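Local coordinates for chitin oligosaccharide binding protein NagB2 (Paenibacillus sp. FPU-7, PDB 7EHO) that probably captures chitin oligosaccharides outside the cell as the solute-binding component of a bacterial uptake system, at residues Ser29-Leu34 / Thr65-Gly70; Met202-Leu207 / Asp234-Leu239. All blocks are in the same frame, centred on the assembly; numbering follows the deposited sequence.

Contact 1. Residues Ser29-Leu34 / Thr65-Gly70; sequences SVSLTL and TFKLDG
Leu-32 and Phe-66 lie abreast on neighbouring strands, and both turn CG anti to their own carbonyl carbon (chi1 -67° and -62°). The ring of Phe-66 thereby comes beside the Leu-32 side chain, and its CD2 lies 4.0 Å from Leu-32 CB. Leu-34 swings the other way, with CG anti to the backbone N. Its CD1 reaches the same ring obliquely and also meets Leu-68 CD1 at 4.3 Å. These four side chains share one face of the sheet. Helix 44-60 covers Phe-66 and Leu-34 through Val-54, while helix 326-339 packs on Leu-32. The backbones run parallel, with Ser-31 opposite Thr-65 and Leu-34 opposite Leu-68. Five hydrogen bonds join them. The shortest is Lys-67 N to Leu-32 O, 2.7 Å. Later in the strands Leu-34 N bonds to Lys-67 O, and Asp-69 N to Leu-34 O. The two strands and helix 44-60 form a beta-alpha-beta unit, and strand 93-97 continues the parallel sheet beyond strand 30-36. This order suits the alpha/beta domains of periplasmic-binding-protein folds. The other face carries Ser-31, Thr-33, Thr-65 and Lys-67 and is more polar. One water lies 2.5 Å from Ser-31 OG and 2.6 Å from Thr-65 OG1, linking the two hydroxyls. A second water bonds to Thr-65 OG1 and donates to Val-30 O, 3.2 Å away. Lys-67 CG comes within 3.9 Å of Ser-31 OG. Further along, the methyl CG2 of Thr-33 crosses Asp-69 CB at 3.9 Å. The carboxylate of Asp-69 makes a salt bridge with Arg-35, just past the first segment.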
ATOM      1  N   SER A  29      -2.386  -0.671  39.873  1.00 42.30           N
ATOM      2  CA  SER A  29      -2.603   0.472  39.000  1.00 33.55           C
ATOM      3  C   SER A  29      -1.402   0.704  38.086  1.00 34.64           C
ATOM      4  O   SER A  29      -0.242   0.590  38.497  1.00 28.83           O
ATOM      5  CB  SER A  29      -2.874   1.730  39.824  1.00 40.16           C
ATOM      6  OG  SER A  29      -1.661   2.362  40.174  1.00 45.22           O
ATOM      7  N   VAL A  30      -1.687   1.043  36.834  1.00 26.80           N
ATOM      8  CA  VAL A  30      -0.641   1.364  35.866  1.00 26.67           C
ATOM      9  C   VAL A  30      -1.191   2.389  34.889  1.00 22.67           C
ATOM     10  O   VAL A  30      -2.331   2.277  34.433  1.00 20.03           O
ATOM     11  CB  VAL A  30      -0.118   0.088  35.165  1.00 27.59           C
ATOM     12  CG1 VAL A  30      -1.198  -0.608  34.298  1.00 19.41           C
ATOM     13  CG2 VAL A  30       1.118   0.402  34.346  1.00 28.70           C
ATOM     14  N   SER A  31      -0.398   3.416  34.600  1.00 19.32           N
ATOM     15  CA  SER A  31      -0.790   4.457  33.665  1.00 20.71           C
ATOM     16  C   SER A  31       0.119   4.416  32.444  1.00 20.60           C
ATOM     17  O   SER A  31       1.348   4.428  32.580  1.00 23.68           O
ATOM     18  CB  SER A  31      -0.739   5.838  34.336  1.00 25.02           C
ATOM     19  OG  SER A  31      -1.024   6.863  33.387  1.00 28.56           O
ATOM     20  N   LEU A  32      -0.480   4.367  31.257  1.00 17.78           N
ATOM     21  CA  LEU A  32       0.260   4.309  29.999  1.00 18.33           C
ATOM     22  C   LEU A  32      -0.088   5.521  29.148  1.00 18.48           C
ATOM     23  O   LEU A  32      -1.266   5.845  28.974  1.00 20.09           O
ATOM     24  CB  LEU A  32      -0.050   3.015  29.219  1.00 15.40           C
ATOM     25  CG  LEU A  32       0.433   1.711  29.873  1.00 19.31           C
ATOM     26  CD1 LEU A  32      -0.662   1.157  30.820  1.00 18.91           C
ATOM     27  CD2 LEU A  32       0.776   0.680  28.813  1.00 15.82           C
ATOM     28  N   THR A  33       0.930   6.188  28.612  1.00 16.34           N
ATOM     29  CA  THR A  33       0.692   7.240  27.636  1.00 15.72           C
ATOM     30  C   THR A  33       0.561   6.610  26.252  1.00 16.09           C
ATOM     31  O   THR A  33       1.363   5.753  25.876  1.00 16.06           O
ATOM     32  CB  THR A  33       1.825   8.258  27.657  1.00 21.31           C
ATOM     33  OG1 THR A  33       1.815   8.944  28.920  1.00 20.01           O
ATOM     34  CG2 THR A  33       1.652   9.266  26.526  1.00 22.24           C
ATOM     35  N   LEU A  34      -0.447   7.029  25.501  1.00 13.34           N
ATOM     36  CA  LEU A  34      -0.683   6.497  24.158  1.00 18.88           C
ATOM     37  C   LEU A  34      -0.547   7.666  23.182  1.00 15.73           C
ATOM     38  O   LEU A  34      -1.500   8.457  23.066  1.00 13.99           O
ATOM     39  CB  LEU A  34      -2.055   5.818  24.095  1.00 17.06           C
ATOM     40  CG  LEU A  34      -2.398   4.842  22.962  1.00 14.21           C
ATOM     41  CD1 LEU A  34      -3.758   4.172  23.278  1.00 16.12           C
ATOM     42  CD2 LEU A  34      -2.436   5.538  21.597  1.00 13.54           C
ATOM     43  N   THR A  65      -4.853   2.326  32.947  1.00 17.06           N
ATOM     44  CA  THR A  65      -5.468   3.486  32.330  1.00 19.07           C
ATOM     45  C   THR A  65      -4.528   4.044  31.272  1.00 21.68           C
ATOM     46  O   THR A  65      -3.307   3.918  31.376  1.00 19.52           O
ATOM     47  CB  THR A  65      -5.821   4.576  33.356  1.00 21.92           C
ATOM     48  OG1 THR A  65      -4.635   5.002  34.049  1.00 19.45           O
ATOM     49  CG2 THR A  65      -6.841   4.065  34.351  1.00 23.36           C
ATOM     50  N   PHE A  66      -5.116   4.635  30.237  1.00 16.46           N
ATOM     51  CA  PHE A  66      -4.376   5.110  29.076  1.00 17.57           C
ATOM     52  C   PHE A  66      -4.590   6.614  28.949  1.00 19.89           C
ATOM     53  O   PHE A  66      -5.734   7.077  28.861  1.00 21.68           O
ATOM     54  CB  PHE A  66      -4.842   4.374  27.812  1.00 21.18           C
ATOM     55  CG  PHE A  66      -4.604   2.870  27.840  1.00 16.92           C
ATOM     56  CD1 PHE A  66      -5.519   2.016  28.435  1.00 16.33           C
ATOM     57  CD2 PHE A  66      -3.474   2.319  27.266  1.00 14.80           C
ATOM     58  CE1 PHE A  66      -5.307   0.648  28.446  1.00 15.19           C
ATOM     59  CE2 PHE A  66      -3.247   0.953  27.276  1.00 15.79           C
ATOM     60  CZ  PHE A  66      -4.173   0.108  27.877  1.00 16.57           C
ATOM     61  N   LYS A  67      -3.503   7.387  28.946  1.00 16.79           N
ATOM     62  CA  LYS A  67      -3.600   8.828  28.734  1.00 15.42           C
ATOM     63  C   LYS A  67      -3.349   9.099  27.263  1.00 18.11           C
ATOM     64  O   LYS A  67      -2.215   8.976  26.804  1.00 14.29           O
ATOM     65  CB  LYS A  67      -2.596   9.601  29.586  1.00 18.36           C
ATOM     66  CG  LYS A  67      -2.798   9.421  31.078  1.00 29.63           C
ATOM     67  CD  LYS A  67      -2.478  10.717  31.802  1.00 35.03           C
ATOM     68  CE  LYS A  67      -0.983  10.949  31.872  1.00 36.82           C
ATOM     69  NZ  LYS A  67      -0.558  11.510  33.206  1.00 35.95           N
ATOM     70  N   LEU A  68      -4.402   9.421  26.519  1.00 15.68           N
ATOM     71  CA  LEU A  68      -4.236   9.689  25.094  1.00 13.34           C
ATOM     72  C   LEU A  68      -3.480  11.006  24.912  1.00 16.09           C
ATOM     73  O   LEU A  68      -3.813  12.012  25.549  1.00 15.88           O
ATOM     74  CB  LEU A  68      -5.595   9.756  24.389  1.00 12.38           C
ATOM     75  CG  LEU A  68      -6.160   8.410  23.891  1.00 19.57           C
ATOM     76  CD1 LEU A  68      -6.112   7.354  24.971  1.00 21.60           C
ATOM     77  CD2 LEU A  68      -7.579   8.606  23.398  1.00 23.33           C
ATOM     78  N   ASP A  69      -2.459  10.990  24.045  1.00 15.04           N
ATOM     79  CA  ASP A  69      -1.587  12.135  23.757  1.00 17.30           C
ATOM     80  C   ASP A  69      -1.592  12.349  22.244  1.00 15.68           C
ATOM     81  O   ASP A  69      -0.776  11.772  21.527  1.00 16.89           O
ATOM     82  CB  ASP A  69      -0.180  11.891  24.293  1.00 15.08           C
ATOM     83  CG  ASP A  69       0.723  13.107  24.127  1.00 18.81           C
ATOM     84  OD1 ASP A  69       0.187  14.216  23.910  1.00 18.87           O
ATOM     85  OD2 ASP A  69       1.955  12.936  24.203  1.00 22.06           O
ATOM     86  N   GLY A  70      -2.525  13.163  21.758  1.00 14.68           N
ATOM     87  CA  GLY A  70      -2.621  13.403  20.324  1.00 14.59           C
ATOM     88  C   GLY A  70      -1.653  14.492  19.889  1.00 19.76           C
ATOM     89  O   GLY A  70      -1.660  15.598  20.437  1.00 22.48           O
TER
HETATM   90  O   HOH W   1      -4.465   3.485  36.508  1.00 25.98           O
HETATM   91  O   HOH W   2      -3.501   7.246  33.362  1.00 29.02           O

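Contact 2. Residues Met202-Leu207 / Asp234-Leu239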
ATOM      1  N   MET A 202       3.780   2.183 -10.970  1.00 13.83           N
ATOM      2  CA  MET A 202       2.702   1.467 -10.286  1.00 14.19           C
ATOM      3  C   MET A 202       2.163   0.351 -11.155  1.00 13.43           C
ATOM      4  O   MET A 202       2.082  -0.796 -10.716  1.00 12.60           O
ATOM      5  CB  MET A 202       1.547   2.378  -9.846  1.00 14.16           C
ATOM      6  CG  MET A 202       1.884   3.497  -8.876  1.00 14.08           C
ATOM      7  SD  MET A 202       0.340   4.225  -8.271  1.00 16.37           S
ATOM      8  CE  MET A 202       0.021   5.424  -9.610  1.00 14.24           C
ATOM      9  N   LEU A 203       1.811   0.672 -12.406  1.00 12.32           N
ATOM     10  CA  LEU A 203       1.316  -0.347 -13.321  1.00 11.35           C
ATOM     11  C   LEU A 203       2.410  -1.354 -13.670  1.00 15.83           C
ATOM     12  O   LEU A 203       2.164  -2.563 -13.685  1.00 13.47           O
ATOM     13  CB  LEU A 203       0.801   0.323 -14.587  1.00 12.49           C
ATOM     14  CG  LEU A 203       0.317  -0.614 -15.693  1.00 10.86           C
ATOM     15  CD1 LEU A 203      -0.720  -1.586 -15.115  1.00 11.45           C
ATOM     16  CD2 LEU A 203      -0.238   0.205 -16.882  1.00 12.75           C
ATOM     17  N   ALA A 204       3.623  -0.877 -13.986  1.00 14.04           N
ATOM     18  CA  ALA A 204       4.724  -1.796 -14.309  1.00 11.38           C
ATOM     19  C   ALA A 204       5.033  -2.750 -13.178  1.00 16.01           C
ATOM     20  O   ALA A 204       5.398  -3.908 -13.420  1.00 15.39           O
ATOM     21  CB  ALA A 204       5.992  -1.013 -14.637  1.00 13.60           C
ATOM     22  N   ASN A 205       4.622  -2.360 -11.963  1.00 16.30           N
ATOM     23  CA  ASN A 205       5.289  -2.780 -10.742  1.00 19.27           C
ATOM     24  C   ASN A 205       4.694  -4.140 -10.834  1.00 16.18           C
ATOM     25  O   ASN A 205       5.352  -5.160 -10.716  1.00 25.83           O
ATOM     26  CB  ASN A 205       4.660  -2.649  -9.369  1.00 21.77           C
ATOM     27  CG  ASN A 205       5.820  -2.708  -8.267  1.00 26.18           C
ATOM     28  OD1 ASN A 205       6.727  -2.764  -7.497  1.00 35.36           O
ATOM     29  ND2 ASN A 205       6.026  -3.857  -8.822  1.00 39.39           N
ATOM     30  N   SER A 206       3.313  -4.100 -10.842  1.00 15.70           N
ATOM     31  CA  SER A 206       2.358  -5.180 -10.715  1.00 13.93           C
ATOM     32  C   SER A 206       2.287  -6.048 -11.959  1.00 11.79           C
ATOM     33  O   SER A 206       1.948  -7.236 -11.877  1.00 14.69           O
ATOM     34  CB  SER A 206       0.915  -4.677 -10.449  1.00 17.09           C
ATOM     35  OG  SER A 206       0.649  -4.218  -9.123  1.00 15.65           O
ATOM     36  N   LEU A 207       2.577  -5.473 -13.121  1.00 14.54           N
ATOM     37  CA  LEU A 207       2.708  -6.281 -14.325  1.00 16.01           C
ATOM     38  C   LEU A 207       3.884  -7.258 -14.211  1.00 14.20           C
ATOM     39  O   LEU A 207       3.738  -8.447 -14.503  1.00 15.33           O
ATOM     40  CB  LEU A 207       2.831  -5.363 -15.546  1.00 16.03           C
ATOM     41  CG  LEU A 207       2.626  -5.863 -16.971  1.00 24.69           C
ATOM     42  CD1 LEU A 207       1.459  -6.801 -17.102  1.00 20.09           C
ATOM     43  CD2 LEU A 207       2.377  -4.627 -17.846  1.00 18.48           C
ATOM     44  N   ASP A 234       9.493  -9.876 -19.545  1.00 15.67           N
ATOM     45  CA  ASP A 234       8.162 -10.054 -20.120  1.00 17.29           C
ATOM     46  C   ASP A 234       7.183  -8.993 -19.627  1.00 15.69           C
ATOM     47  O   ASP A 234       6.327  -8.527 -20.397  1.00 14.13           O
ATOM     48  CB  ASP A 234       7.642 -11.462 -19.803  1.00 16.06           C
ATOM     49  CG  ASP A 234       6.294 -11.747 -20.460  1.00 22.08           C
ATOM     50  OD1 ASP A 234       6.114 -11.400 -21.639  1.00 31.46           O
ATOM     51  OD2 ASP A 234       5.410 -12.298 -19.792  1.00 28.20           O
ATOM     52  N   GLY A 235       7.261  -8.629 -18.342  1.00 14.55           N
ATOM     53  CA  GLY A 235       6.375  -7.597 -17.818  1.00 13.73           C
ATOM     54  C   GLY A 235       6.565  -6.266 -18.517  1.00 15.42           C
ATOM     55  O   GLY A 235       5.599  -5.581 -18.837  1.00 14.28           O
ATOM     56  N   PHE A 236       7.815  -5.900 -18.796  1.00 15.24           N
ATOM     57  CA  PHE A 236       8.072  -4.638 -19.479  1.00 12.10           C
ATOM     58  C   PHE A 236       7.709  -4.717 -20.957  1.00 14.30           C
ATOM     59  O   PHE A 236       7.293  -3.719 -21.548  1.00 14.24           O
ATOM     60  CB  PHE A 236       9.542  -4.243 -19.286  1.00 12.34           C
ATOM     61  CG  PHE A 236       9.846  -3.829 -17.882  1.00 13.02           C
ATOM     62  CD1 PHE A 236       9.451  -2.573 -17.431  1.00 12.07           C
ATOM     63  CD2 PHE A 236      10.464  -4.700 -17.001  1.00 14.57           C
ATOM     64  CE1 PHE A 236       9.694  -2.181 -16.093  1.00 13.55           C
ATOM     65  CE2 PHE A 236      10.726  -4.320 -15.681  1.00 15.87           C
ATOM     66  CZ  PHE A 236      10.342  -3.055 -15.236  1.00 16.39           C
ATOM     67  N   LYS A 237       7.813  -5.900 -21.560  1.00 14.72           N
ATOM     68  CA  LYS A 237       7.335  -6.049 -22.929  1.00 14.07           C
ATOM     69  C   LYS A 237       5.819  -5.883 -22.997  1.00 16.23           C
ATOM     70  O   LYS A 237       5.301  -5.233 -23.906  1.00 13.79           O
ATOM     71  CB  LYS A 237       7.742  -7.416 -23.473  1.00 20.99           C
ATOM     72  CG  LYS A 237       9.231  -7.550 -23.705  1.00 21.13           C
ATOM     73  CD  LYS A 237       9.533  -8.656 -24.688  1.00 27.97           C
ATOM     74  CE  LYS A 237      11.021  -8.969 -24.668  1.00 33.23           C
ATOM     75  NZ  LYS A 237      11.560  -9.360 -26.013  1.00 34.34           N
ATOM     76  N   ARG A 238       5.091  -6.465 -22.045  1.00 14.91           N
ATOM     77  CA  ARG A 238       3.640  -6.294 -22.015  1.00 13.04           C
ATOM     78  C   ARG A 238       3.266  -4.848 -21.738  1.00 13.44           C
ATOM     79  O   ARG A 238       2.285  -4.348 -22.295  1.00 13.17           O
ATOM     80  CB  ARG A 238       3.028  -7.210 -20.956  1.00 16.31           C
ATOM     81  CG  ARG A 238       3.223  -8.676 -21.287  1.00 15.84           C
ATOM     82  CD  ARG A 238       2.387  -9.557 -20.344  1.00 16.71           C
ATOM     83  NE  ARG A 238       2.814 -10.952 -20.420  1.00 15.46           N
ATOM     84  CZ  ARG A 238       2.006 -11.996 -20.361  1.00 21.77           C
ATOM     85  NH1 ARG A 238       0.698 -11.819 -20.229  1.00 24.70           N
ATOM     86  NH2 ARG A 238       2.509 -13.226 -20.423  1.00 22.14           N
ATOM     87  N   LEU A 239       4.056  -4.159 -20.903  1.00 10.78           N
ATOM     88  CA  LEU A 239       3.803  -2.746 -20.631  1.00 11.86           C
ATOM     89  C   LEU A 239       3.932  -1.917 -21.901  1.00 13.16           C
ATOM     90  O   LEU A 239       3.060  -1.095 -22.229  1.00 11.64           O
ATOM     91  CB  LEU A 239       4.778  -2.231 -19.565  1.00 12.61           C
ATOM     92  CG  LEU A 239       4.587  -0.761 -19.148  1.00 14.90           C
ATOM     93  CD1 LEU A 239       3.259  -0.621 -18.388  1.00 15.51           C
ATOM     94  CD2 LEU A 239       5.774  -0.260 -18.293  1.00 14.63           C
TER
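Leu-207 reaches across to the backbone of Gly-235, where two helices of the solute-binding protein fold pack at a steep angle. The N-to-C directions of these short segments of helices 197-212 and 230-244 make an angle of 134°, and their axes come within 8.9 Å. The largest bump is the isobutyl group of Leu-207. Its CG stands anti to the backbone N (chi1 -164°), and CD2 settles in the hollow between Gly-235, Arg-238 and Leu-239. That methyl touches Gly-235 O at 3.5 Å and also lies against Leu-239 N and CB. Gly-235 lets the chains come close: the CA atoms of Leu-207 and Gly-235 are 5.2 Å apart. A CB at this position would point at Leu-207 and press tightly on its carbonyl carbon. Leu-239 is the bump on the second helix. It forks over the first helix, CD2 resting on Ala-204 CB at 3.7 Å and CD1 crossing the end of Leu-203. The small Ala-204 leaves room for this fork, and Phe-236 CE1 approaches the same methyl from 4.1 Å. Helix 394-408 covers Phe-236 and Leu-239 from beyond, while Phe-299 lies against Leu-203 and Leu-207. No hydrogen bond crosses between the segments. At the border, Arg-238 lays its CB over both methyls of Leu-207, and its extended chain carries the guanidinium back to Asp-234 and into a cation-pi contact with Trp-170. With an alanine here, Asp-234 would probably lose its charged mate and Trp-170 its cation. The guanidinium grips one oxygen side-on: NE lies 3.0 Å from Asp-234 OD2, while NH2 meets the syn lone pair of that same atom.

The two contacts lie on opposite sides of the chain's centre. Their own centres are 47 Å apart, and their nearest atoms are about 30 Å apart. They come in series: contact 1 closes before contact 2 opens, and they share no helix or strand. Contact 1 pairs parallel strands near the start of the chain, while contact 2 packs two helices from its middle. The long strands 138-154 and 309-320 belong to the mixed sheet that includes strand 30-36, and strand 271-275 of that sheet touches helix 197-212. Such separation is consistent with the two-lobed build of solute-binding proteins, each contact helping to build a different lobe.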